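Side-chain contacts in inactive dihydroorotase-like domain (Chaetomium thermophilum, PDB 5NNL), which is an inactive relative of the dihydroorotases, built on the barrel of alternating strands and helices of the amidohydrolase superfamily: residues 53-56 with 57-60; 79-82 with 83-86; 107-111 with 112-116; 120-123 with 124-128. All blocks are in the same frame, centred on the assembly; numbering follows the deposited sequence. Where two conformers were deposited one is given.

Contact 1: 53-56 with 57-60; sequences ISDV and KSLK
Asp-55 caps the helix that begins at Val-56, and Ser-58 is the residue it holds. CG of Asp-55 stands between the backbone N and the carbonyl carbon (chi1 48°), which turns the carboxylate over the first turn of the helix. There OD1 takes the N-H of Ser-58 at 2.7 Å, nearly along its C-O axis. The other oxygen, OD2, faces a water that lies unusually close to it, so the length of that bond is doubtful. The same water bonds Ser-54 OG and Ser-58 OG, the latter at 2.7 Å, and so links the two serines beside the carboxylate. In Ser-58, OG is turned beside its own backbone N (chi1 -85°). That rotation lets it reach both the water and the carbonyl oxygen of Ser-52. Next to the cap the contact is apolar. CG2 of Ile-53 lies 4.0 Å from Leu-59 CA, and CD1 of Leu-59 lies 4.2 Å from the same methyl. The first helical bonds follow: Leu-59 N to Asp-55 O and Lys-60 N to Val-56 O, both at 3.2 Å. The whole forms the N-terminal cap of helix 56-64. Ile-53 and Leu-59 both rest on Leu-76 of strand 73-79, and Leu-59 also touches Val-91 and Val-95.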
loop_
_atom_site.group_PDB
_atom_site.type_symbol
_atom_site.label_atom_id
_atom_site.label_comp_id
_atom_site.label_asym_id
_atom_site.label_seq_id
_atom_site.Cartn_x
_atom_site.Cartn_y
_atom_site.Cartn_z
ATOM N N ILE A 53 1.163 -8.247 12.993
ATOM C CA ILE A 53 1.204 -7.371 14.160
ATOM C C ILE A 53 -0.204 -7.363 14.748
ATOM O O ILE A 53 -1.098 -6.676 14.250
ATOM C CB ILE A 53 1.693 -5.963 13.812
ATOM C CG1 ILE A 53 3.136 -6.025 13.295
ATOM C CG2 ILE A 53 1.587 -5.041 15.036
ATOM C CD1 ILE A 53 3.722 -4.674 12.897
ATOM N N SER A 54 -0.405 -8.148 15.812
ATOM C CA SER A 54 -1.710 -8.318 16.436
ATOM C C SER A 54 -1.722 -8.070 17.939
ATOM O O SER A 54 -2.810 -8.045 18.527
ATOM C CB SER A 54 -2.244 -9.736 16.170
ATOM O OG SER A 54 -1.255 -10.716 16.453
ATOM N N ASP A 55 -0.569 -7.886 18.578
ATOM C CA ASP A 55 -0.508 -7.662 20.017
ATOM C C ASP A 55 0.753 -6.863 20.335
ATOM O O ASP A 55 1.468 -6.411 19.434
ATOM C CB ASP A 55 -0.547 -9.004 20.755
ATOM C CG ASP A 55 0.426 -10.005 20.174
ATOM O OD1 ASP A 55 1.550 -9.592 19.821
ATOM O OD2 ASP A 55 0.065 -11.196 20.063
ATOM N N VAL A 56 1.031 -6.692 21.630
ATOM C CA VAL A 56 2.204 -5.929 22.050
ATOM C C VAL A 56 3.484 -6.662 21.665
ATOM O O VAL A 56 4.429 -6.056 21.147
ATOM C CB VAL A 56 2.139 -5.654 23.563
ATOM C CG1 VAL A 56 3.427 -5.009 24.051
ATOM C CG2 VAL A 56 0.949 -4.762 23.881
ATOM N N LYS A 57 3.542 -7.970 21.920
ATOM C CA LYS A 57 4.728 -8.744 21.564
ATOM C C LYS A 57 5.048 -8.611 20.081
ATOM O O LYS A 57 6.207 -8.396 19.704
ATOM C CB LYS A 57 4.521 -10.212 21.947
ATOM C CG LYS A 57 5.453 -11.214 21.261
ATOM C CD LYS A 57 6.903 -11.038 21.681
ATOM C CE LYS A 57 7.824 -11.929 20.860
ATOM N NZ LYS A 57 9.265 -11.641 21.112
ATOM N N SER A 58 4.032 -8.737 19.225
ATOM C CA SER A 58 4.259 -8.694 17.783
ATOM C C SER A 58 4.796 -7.339 17.348
ATOM O O SER A 58 5.714 -7.257 16.524
ATOM C CB SER A 58 2.961 -9.011 17.043
ATOM O OG SER A 58 2.782 -10.409 16.907
ATOM N N LEU A 59 4.217 -6.262 17.876
ATOM C CA LEU A 59 4.699 -4.926 17.547
ATOM C C LEU A 59 6.193 -4.797 17.806
ATOM O O LEU A 59 6.927 -4.237 16.984
ATOM C CB LEU A 59 3.925 -3.889 18.358
ATOM C CG LEU A 59 4.250 -2.423 18.093
ATOM C CD1 LEU A 59 3.991 -2.024 16.643
ATOM C CD2 LEU A 59 3.421 -1.575 19.016
ATOM N N LYS A 60 6.666 -5.322 18.942
ATOM C CA LYS A 60 8.060 -5.122 19.328
ATOM C C LYS A 60 9.012 -5.868 18.402
ATOM O O LYS A 60 10.098 -5.366 18.089
ATOM C CB LYS A 60 8.275 -5.556 20.779
ATOM C CG LYS A 60 8.360 -4.389 21.748
ATOM C CD LYS A 60 8.719 -4.836 23.159
ATOM C CE LYS A 60 9.688 -3.860 23.816
ATOM N NZ LYS A 60 9.221 -2.444 23.740
HETATM O O HOH W 1 1.122 -12.155 18.122
#

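Contact 2: 79-82 with 83-86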
loop_
_atom_site.group_PDB
_atom_site.type_symbol
_atom_site.label_atom_id
_atom_site.label_comp_id
_atom_site.label_asym_id
_atom_site.label_seq_id
_atom_site.Cartn_x
_atom_site.Cartn_y
_atom_site.Cartn_z
ATOM N N THR A 79 -3.150 -5.087 13.345
ATOM C CA THR A 79 -4.311 -5.822 12.864
ATOM C C THR A 79 -5.341 -6.012 13.968
ATOM O O THR A 79 -4.999 -6.344 15.108
ATOM C CB THR A 79 -3.892 -7.198 12.348
ATOM O OG1 THR A 79 -2.676 -7.078 11.603
ATOM C CG2 THR A 79 -4.968 -7.801 11.467
ATOM N N ALA A 80 -6.606 -5.828 13.613
ATOM C CA ALA A 80 -7.694 -6.095 14.535
ATOM C C ALA A 80 -8.030 -7.581 14.537
ATOM O O ALA A 80 -7.902 -8.275 13.524
ATOM C CB ALA A 80 -8.931 -5.280 14.157
ATOM N N THR A 81 -8.466 -8.065 15.697
ATOM C CA THR A 81 -8.936 -9.435 15.851
ATOM C C THR A 81 -10.200 -9.391 16.698
ATOM O O THR A 81 -10.749 -8.318 16.973
ATOM C CB THR A 81 -7.865 -10.346 16.473
ATOM O OG1 THR A 81 -7.670 -10.003 17.851
ATOM C CG2 THR A 81 -6.542 -10.238 15.723
ATOM N N SER A 82 -10.656 -10.574 17.118
ATOM C CA SER A 82 -11.912 -10.684 17.855
ATOM C C SER A 82 -11.795 -10.110 19.266
ATOM O O SER A 82 -12.746 -9.502 19.773
ATOM C CB SER A 82 -12.348 -12.149 17.913
ATOM O OG SER A 82 -11.269 -13.029 17.658
ATOM N N ASP A 83 -10.644 -10.296 19.916
ATOM C CA ASP A 83 -10.436 -9.880 21.300
ATOM C C ASP A 83 -9.293 -8.875 21.438
ATOM O O ASP A 83 -8.715 -8.743 22.522
ATOM C CB ASP A 83 -10.166 -11.102 22.182
ATOM C CG ASP A 83 -9.206 -12.083 21.539
ATOM O OD1 ASP A 83 -9.512 -13.293 21.520
ATOM O OD2 ASP A 83 -8.157 -11.641 21.030
ATOM N N ASN A 84 -8.966 -8.158 20.361
ATOM C CA ASN A 84 -7.808 -7.271 20.307
ATOM C C ASN A 84 -8.084 -5.861 20.812
ATOM O O ASN A 84 -7.170 -5.215 21.338
ATOM C CB ASN A 84 -7.309 -7.157 18.864
ATOM C CG ASN A 84 -5.998 -7.880 18.632
ATOM O OD1 ASN A 84 -5.736 -8.924 19.234
ATOM N ND2 ASN A 84 -5.165 -7.330 17.754
ATOM N N ALA A 85 -9.314 -5.366 20.652
ATOM C CA ALA A 85 -9.578 -3.933 20.761
ATOM C C ALA A 85 -8.937 -3.307 21.992
ATOM O O ALA A 85 -8.617 -2.111 21.987
ATOM C CB ALA A 85 -11.087 -3.686 20.782
ATOM N N ASN A 86 -8.718 -4.097 23.042
ATOM C CA ASN A 86 -8.205 -3.558 24.298
ATOM C C ASN A 86 -6.714 -3.254 24.207
ATOM O O ASN A 86 -6.288 -2.107 24.371
ATOM C CB ASN A 86 -8.488 -4.537 25.445
ATOM C CG ASN A 86 -8.256 -5.994 25.054
ATOM O OD1 ASN A 86 -7.566 -6.284 24.075
ATOM N ND2 ASN A 86 -8.841 -6.916 25.817
#
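Asn-84 reaches back across the turn to Thr-81 and Thr-79 with both ends of its amide. The hydrogen bonds come first. ND2 donates to Thr-79 O at 2.8 Å, but the bond is weak, since the N-H...O angle is only 117°. The same nitrogen also bonds Ser-54 O, so the amide bridges two loops. These two bonds of ND2, the one to Ser-54 O and the weak one to Thr-79 O, probably help to set the rotation of the buried amide. The other end, OD1, accepts from Thr-81 OG1. The modelled separation of these two atoms is very short and the place of the hydroxyl is doubtful, so its exact length carries little weight. Van der Waals contact is the second kind. The side chains of Thr-81 and Asn-84 cross at a slant. CG2 of Thr-81 is anti to its own carbonyl carbon, and from there it meets the amide, 3.8 Å from Asn-84 ND2. The turn leads from strand 73-79 to the weakly bonded helix 85-89. Helix 111-121 packs against it: His-118 touches Ala-80, Asn-84 and Ala-85, and its NE2 bonds the carbonyl of Thr-81. Thr-79 and Ala-80 lie against strand 98-100.

Contact 3: 107-111 with 112-116; sequences DNISK and VTQVE
Ser-110 offers two acceptors to the first turn of helix 111-121. Its carbonyl oxygen takes the N-H of Gln-114 at 3.1 Å, a fairly straight bond lying in the carbonyl plane. Its hydroxyl oxygen takes the N-H of Val-112, but weakly: the distance from Val-112 N to Ser-110 OG is 3.3 Å and the N-H...O angle is 128°. OG is anti to the backbone N of Ser-110 (chi1 179°), which places it over the start of the helix and also 3.3 Å from Val-112 CB. The next acceptor, Lys-111 O, is met by Val-115 N at 3.1 Å. The buried Gln-114 reaches back with an extended chain. Its NE2 gives a weak bond to Ile-109 O at 2.8 Å and a further one to the carbonyl of Ser-106, so two backbone oxygens share this amide nitrogen. Its CG lies 4.0 Å from Ile-109 CG2. The chain of Lys-111 crosses the amide and bends away, and NZ bonds Phe-102 O weakly. Val-115 packs on Ile-140 and Leu-143 of helix 134-146. Ser-110 is thus the N-cap residue, with a weak capping bond to Val-112 N, and the glutamine four residues on ties the incoming loop to the helix that it starts.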
loop_
_atom_site.group_PDB
_atom_site.type_symbol
_atom_site.label_atom_id
_atom_site.label_comp_id
_atom_site.label_asym_id
_atom_site.label_seq_id
_atom_site.Cartn_x
_atom_site.Cartn_y
_atom_site.Cartn_z
ATOM N N ASP A 107 -16.489 -16.387 14.359
ATOM C CA ASP A 107 -17.837 -16.722 13.923
ATOM C C ASP A 107 -18.796 -16.911 15.089
ATOM O O ASP A 107 -19.997 -17.091 14.860
ATOM C CB ASP A 107 -17.811 -17.994 13.069
ATOM C CG ASP A 107 -16.746 -17.947 11.991
ATOM O OD1 ASP A 107 -15.565 -18.205 12.309
ATOM O OD2 ASP A 107 -17.088 -17.640 10.829
ATOM N N ASN A 108 -18.299 -16.863 16.328
ATOM C CA ASN A 108 -19.143 -17.081 17.496
ATOM C C ASN A 108 -20.071 -15.909 17.777
ATOM O O ASN A 108 -21.074 -16.083 18.478
ATOM C CB ASN A 108 -18.275 -17.333 18.730
ATOM C CG ASN A 108 -17.589 -18.682 18.699
ATOM O OD1 ASN A 108 -18.072 -19.626 18.071
ATOM N ND2 ASN A 108 -16.457 -18.783 19.387
ATOM N N ILE A 109 -19.760 -14.722 17.260
ATOM C CA ILE A 109 -20.481 -13.510 17.621
ATOM C C ILE A 109 -20.502 -12.594 16.408
ATOM O O ILE A 109 -19.638 -12.674 15.533
ATOM C CB ILE A 109 -19.837 -12.843 18.864
ATOM C CG1 ILE A 109 -20.597 -13.259 20.127
ATOM C CG2 ILE A 109 -19.782 -11.313 18.752
ATOM C CD1 ILE A 109 -19.783 -13.138 21.402
ATOM N N SER A 110 -21.516 -11.735 16.353
ATOM C CA SER A 110 -21.668 -10.812 15.237
ATOM C C SER A 110 -20.357 -10.103 14.938
ATOM O O SER A 110 -19.817 -9.384 15.785
ATOM C CB SER A 110 -22.753 -9.781 15.550
ATOM O OG SER A 110 -22.884 -8.871 14.473
ATOM N N LYS A 111 -19.845 -10.311 13.726
ATOM C CA LYS A 111 -18.660 -9.587 13.294
ATOM C C LYS A 111 -18.885 -8.082 13.308
ATOM O O LYS A 111 -17.916 -7.322 13.404
ATOM C CB LYS A 111 -18.245 -10.065 11.902
ATOM C CG LYS A 111 -17.991 -11.573 11.827
ATOM C CD LYS A 111 -17.983 -12.084 10.397
ATOM C CE LYS A 111 -16.570 -12.229 9.855
ATOM N NZ LYS A 111 -15.961 -13.526 10.258
ATOM N N VAL A 112 -20.141 -7.635 13.218
ATOM C CA VAL A 112 -20.445 -6.220 13.418
ATOM C C VAL A 112 -20.052 -5.801 14.827
ATOM O O VAL A 112 -19.398 -4.771 15.032
ATOM C CB VAL A 112 -21.937 -5.948 13.156
ATOM C CG1 VAL A 112 -22.257 -4.471 13.351
ATOM C CG2 VAL A 112 -22.337 -6.398 11.763
ATOM N N THR A 113 -20.455 -6.594 15.822
ATOM C CA THR A 113 -20.127 -6.274 17.208
ATOM C C THR A 113 -18.617 -6.219 17.405
ATOM O O THR A 113 -18.091 -5.273 18.002
ATOM C CB THR A 113 -20.763 -7.301 18.149
ATOM O OG1 THR A 113 -22.176 -7.365 17.909
ATOM C CG2 THR A 113 -20.521 -6.928 19.613
ATOM N N GLN A 114 -17.899 -7.222 16.892
ATOM C CA GLN A 114 -16.453 -7.272 17.084
ATOM C C GLN A 114 -15.778 -6.041 16.493
ATOM O O GLN A 114 -14.863 -5.473 17.101
ATOM C CB GLN A 114 -15.876 -8.541 16.457
ATOM C CG GLN A 114 -16.526 -9.829 16.927
ATOM C CD GLN A 114 -16.064 -11.029 16.130
ATOM O OE1 GLN A 114 -14.868 -11.305 16.041
ATOM N NE2 GLN A 114 -17.014 -11.743 15.531
ATOM N N VAL A 115 -16.213 -5.615 15.306
ATOM C CA VAL A 115 -15.638 -4.423 14.695
ATOM C C VAL A 115 -16.050 -3.180 15.472
ATOM O O VAL A 115 -15.263 -2.239 15.626
ATOM C CB VAL A 115 -16.046 -4.337 13.211
ATOM C CG1 VAL A 115 -15.610 -3.008 12.595
ATOM C CG2 VAL A 115 -15.438 -5.497 12.431
ATOM N N GLU A 116 -17.285 -3.158 15.982
ATOM C CA GLU A 116 -17.745 -2.011 16.759
ATOM C C GLU A 116 -16.857 -1.772 17.971
ATOM O O GLU A 116 -16.622 -0.619 18.350
ATOM C CB GLU A 116 -19.201 -2.221 17.195
ATOM C CG GLU A 116 -19.716 -1.242 18.256
ATOM C CD GLU A 116 -19.786 0.192 17.766
ATOM O OE1 GLU A 116 -19.659 0.414 16.545
ATOM O OE2 GLU A 116 -19.976 1.101 18.602
#

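Contact 4: 120-123 with 124-128; sequences DAWP and KHKPI
The indole N-H of Trp-122 meets the backbone at the end of the turn that follows helix 111-121. NE1 donates to Lys-126 O at 3.0 Å. The oxygen lies in the ring plane, at the indole edge, but the nitrogen stands well above the plane of the carbonyl. A second bond from NE1, to Pro-127 O at 3.4 Å, is weak. Carbon contacts add to these bonds. Lys-126 crosses the indole at a slant, with CB 3.4 Å from NE1 and CG 3.7 Å from CZ2. From Ile-128, CG1 comes within 3.6 Å of CD1 of the indole. One face of the ring has Pro-123 CD above its rim.

Further out, a type I beta turn from Pro-123 to Lys-126 helps to place Lys-126 O. Lys-126 N donates to Pro-123 O at 3.2 Å and closes it. With CG of Trp-122 anti to the backbone N (chi1 -175°), the indole lies alongside the turn. Arg-149 also bonds Lys-126 O, through NH2. The amine of Lys-126 leads away from the ring to Ala-92 O.

Trp-122 is the first residue to leave the helix, so the contact joins the end of helix 111-121 to the start of strand 128-130. Trp-122 rests on Leu-98 and Ile-128 on Ile-100, both of strand 98-100.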
loop_
_atom_site.group_PDB
_atom_site.type_symbol
_atom_site.label_atom_id
_atom_site.label_comp_id
_atom_site.label_asym_id
_atom_site.label_seq_id
_atom_site.Cartn_x
_atom_site.Cartn_y
_atom_site.Cartn_z
ATOM N N ASP A 120 -15.013 1.669 19.044
ATOM C CA ASP A 120 -15.168 2.301 20.352
ATOM C C ASP A 120 -13.833 2.539 21.054
ATOM O O ASP A 120 -13.696 3.519 21.796
ATOM C CB ASP A 120 -16.062 1.438 21.247
ATOM C CG ASP A 120 -17.462 1.279 20.693
ATOM O OD1 ASP A 120 -17.937 2.201 19.998
ATOM O OD2 ASP A 120 -18.089 0.233 20.955
ATOM N N ALA A 121 -12.850 1.663 20.846
ATOM C CA ALA A 121 -11.584 1.711 21.568
ATOM C C ALA A 121 -10.483 2.457 20.823
ATOM O O ALA A 121 -9.467 2.805 21.436
ATOM C CB ALA A 121 -11.106 0.286 21.866
ATOM N N TRP A 122 -10.654 2.718 19.529
ATOM C CA TRP A 122 -9.582 3.292 18.723
ATOM C C TRP A 122 -9.766 4.801 18.581
ATOM O O TRP A 122 -10.895 5.271 18.419
ATOM C CB TRP A 122 -9.561 2.638 17.340
ATOM C CG TRP A 122 -8.433 3.063 16.445
ATOM C CD1 TRP A 122 -8.496 3.966 15.427
ATOM C CD2 TRP A 122 -7.081 2.585 16.474
ATOM N NE1 TRP A 122 -7.269 4.083 14.821
ATOM C CE2 TRP A 122 -6.382 3.248 15.448
ATOM C CE3 TRP A 122 -6.396 1.663 17.270
ATOM C CZ2 TRP A 122 -5.028 3.022 15.199
ATOM C CZ3 TRP A 122 -5.051 1.438 17.021
ATOM C CH2 TRP A 122 -4.383 2.115 15.993
ATOM N N PRO A 123 -8.696 5.600 18.651
ATOM C CA PRO A 123 -8.865 7.058 18.562
ATOM C C PRO A 123 -9.570 7.478 17.279
ATOM O O PRO A 123 -9.292 6.964 16.195
ATOM C CB PRO A 123 -7.426 7.585 18.614
ATOM C CG PRO A 123 -6.666 6.528 19.329
ATOM C CD PRO A 123 -7.299 5.226 18.936
ATOM N N LYS A 124 -10.482 8.447 17.415
ATOM C CA LYS A 124 -11.334 8.836 16.296
ATOM C C LYS A 124 -10.547 9.501 15.174
ATOM O O LYS A 124 -10.952 9.422 14.008
ATOM C CB LYS A 124 -12.441 9.774 16.778
ATOM C CG LYS A 124 -13.323 10.317 15.655
ATOM C CD LYS A 124 -14.656 10.842 16.185
ATOM C CE LYS A 124 -14.780 12.356 16.064
ATOM N NZ LYS A 124 -15.372 12.768 14.763
ATOM N N HIS A 125 -9.437 10.161 15.495
ATOM C CA HIS A 125 -8.637 10.864 14.502
ATOM C C HIS A 125 -7.410 10.073 14.063
ATOM O O HIS A 125 -6.521 10.638 13.420
ATOM C CB HIS A 125 -8.218 12.233 15.042
ATOM C CG HIS A 125 -9.332 13.234 15.068
ATOM N ND1 HIS A 125 -10.449 13.124 14.267
ATOM C CD2 HIS A 125 -9.502 14.362 15.797
ATOM C CE1 HIS A 125 -11.257 14.142 14.500
ATOM N NE2 HIS A 125 -10.707 14.908 15.425
ATOM N N LYS A 126 -7.340 8.785 14.398
ATOM C CA LYS A 126 -6.278 7.915 13.908
ATOM C C LYS A 126 -6.821 7.013 12.804
ATOM O O LYS A 126 -7.870 6.380 12.995
ATOM C CB LYS A 126 -5.717 7.073 15.049
ATOM C CG LYS A 126 -4.272 6.616 14.851
ATOM C CD LYS A 126 -3.511 6.540 16.174
ATOM C CE LYS A 126 -2.200 7.322 16.127
ATOM N NZ LYS A 126 -1.144 6.622 15.340
ATOM N N PRO A 127 -6.164 6.923 11.646
ATOM C CA PRO A 127 -6.777 6.234 10.501
ATOM C C PRO A 127 -7.141 4.782 10.782
ATOM O O PRO A 127 -6.464 4.075 11.532
ATOM C CB PRO A 127 -5.698 6.326 9.416
ATOM C CG PRO A 127 -4.902 7.522 9.781
ATOM C CD PRO A 127 -4.882 7.552 11.279
ATOM N N ILE A 128 -8.229 4.344 10.144
ATOM C CA ILE A 128 -8.641 2.945 10.109
ATOM C C ILE A 128 -8.708 2.503 8.654
ATOM O O ILE A 128 -9.259 3.210 7.805
ATOM C CB ILE A 128 -10.003 2.722 10.802
ATOM C CG1 ILE A 128 -9.897 3.066 12.291
ATOM C CG2 ILE A 128 -10.471 1.273 10.613
ATOM C CD1 ILE A 128 -11.211 2.967 13.059
#

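In the fold
The four contacts follow one another along the chain and sit at the joints between strands and helices of the barrel. Contacts 1, 2 and 3 lie in the loops that lead from strands 39-44, 73-79 and 98-100 into helices 56-64, 85-89 and 111-121. Contact 4 lies where helix 111-121 gives way to strand 128-130, so contacts 3 and 4 share one helix, with centres about 18 Å apart. Contact 2 is the hub. It touches contact 1 through backbone and amide bonds, and packs against contacts 3 and 4. The centres of contacts 1 and 3 are about 22 Å apart, and these two do not touch. Contact 2 thus touches each of the other three.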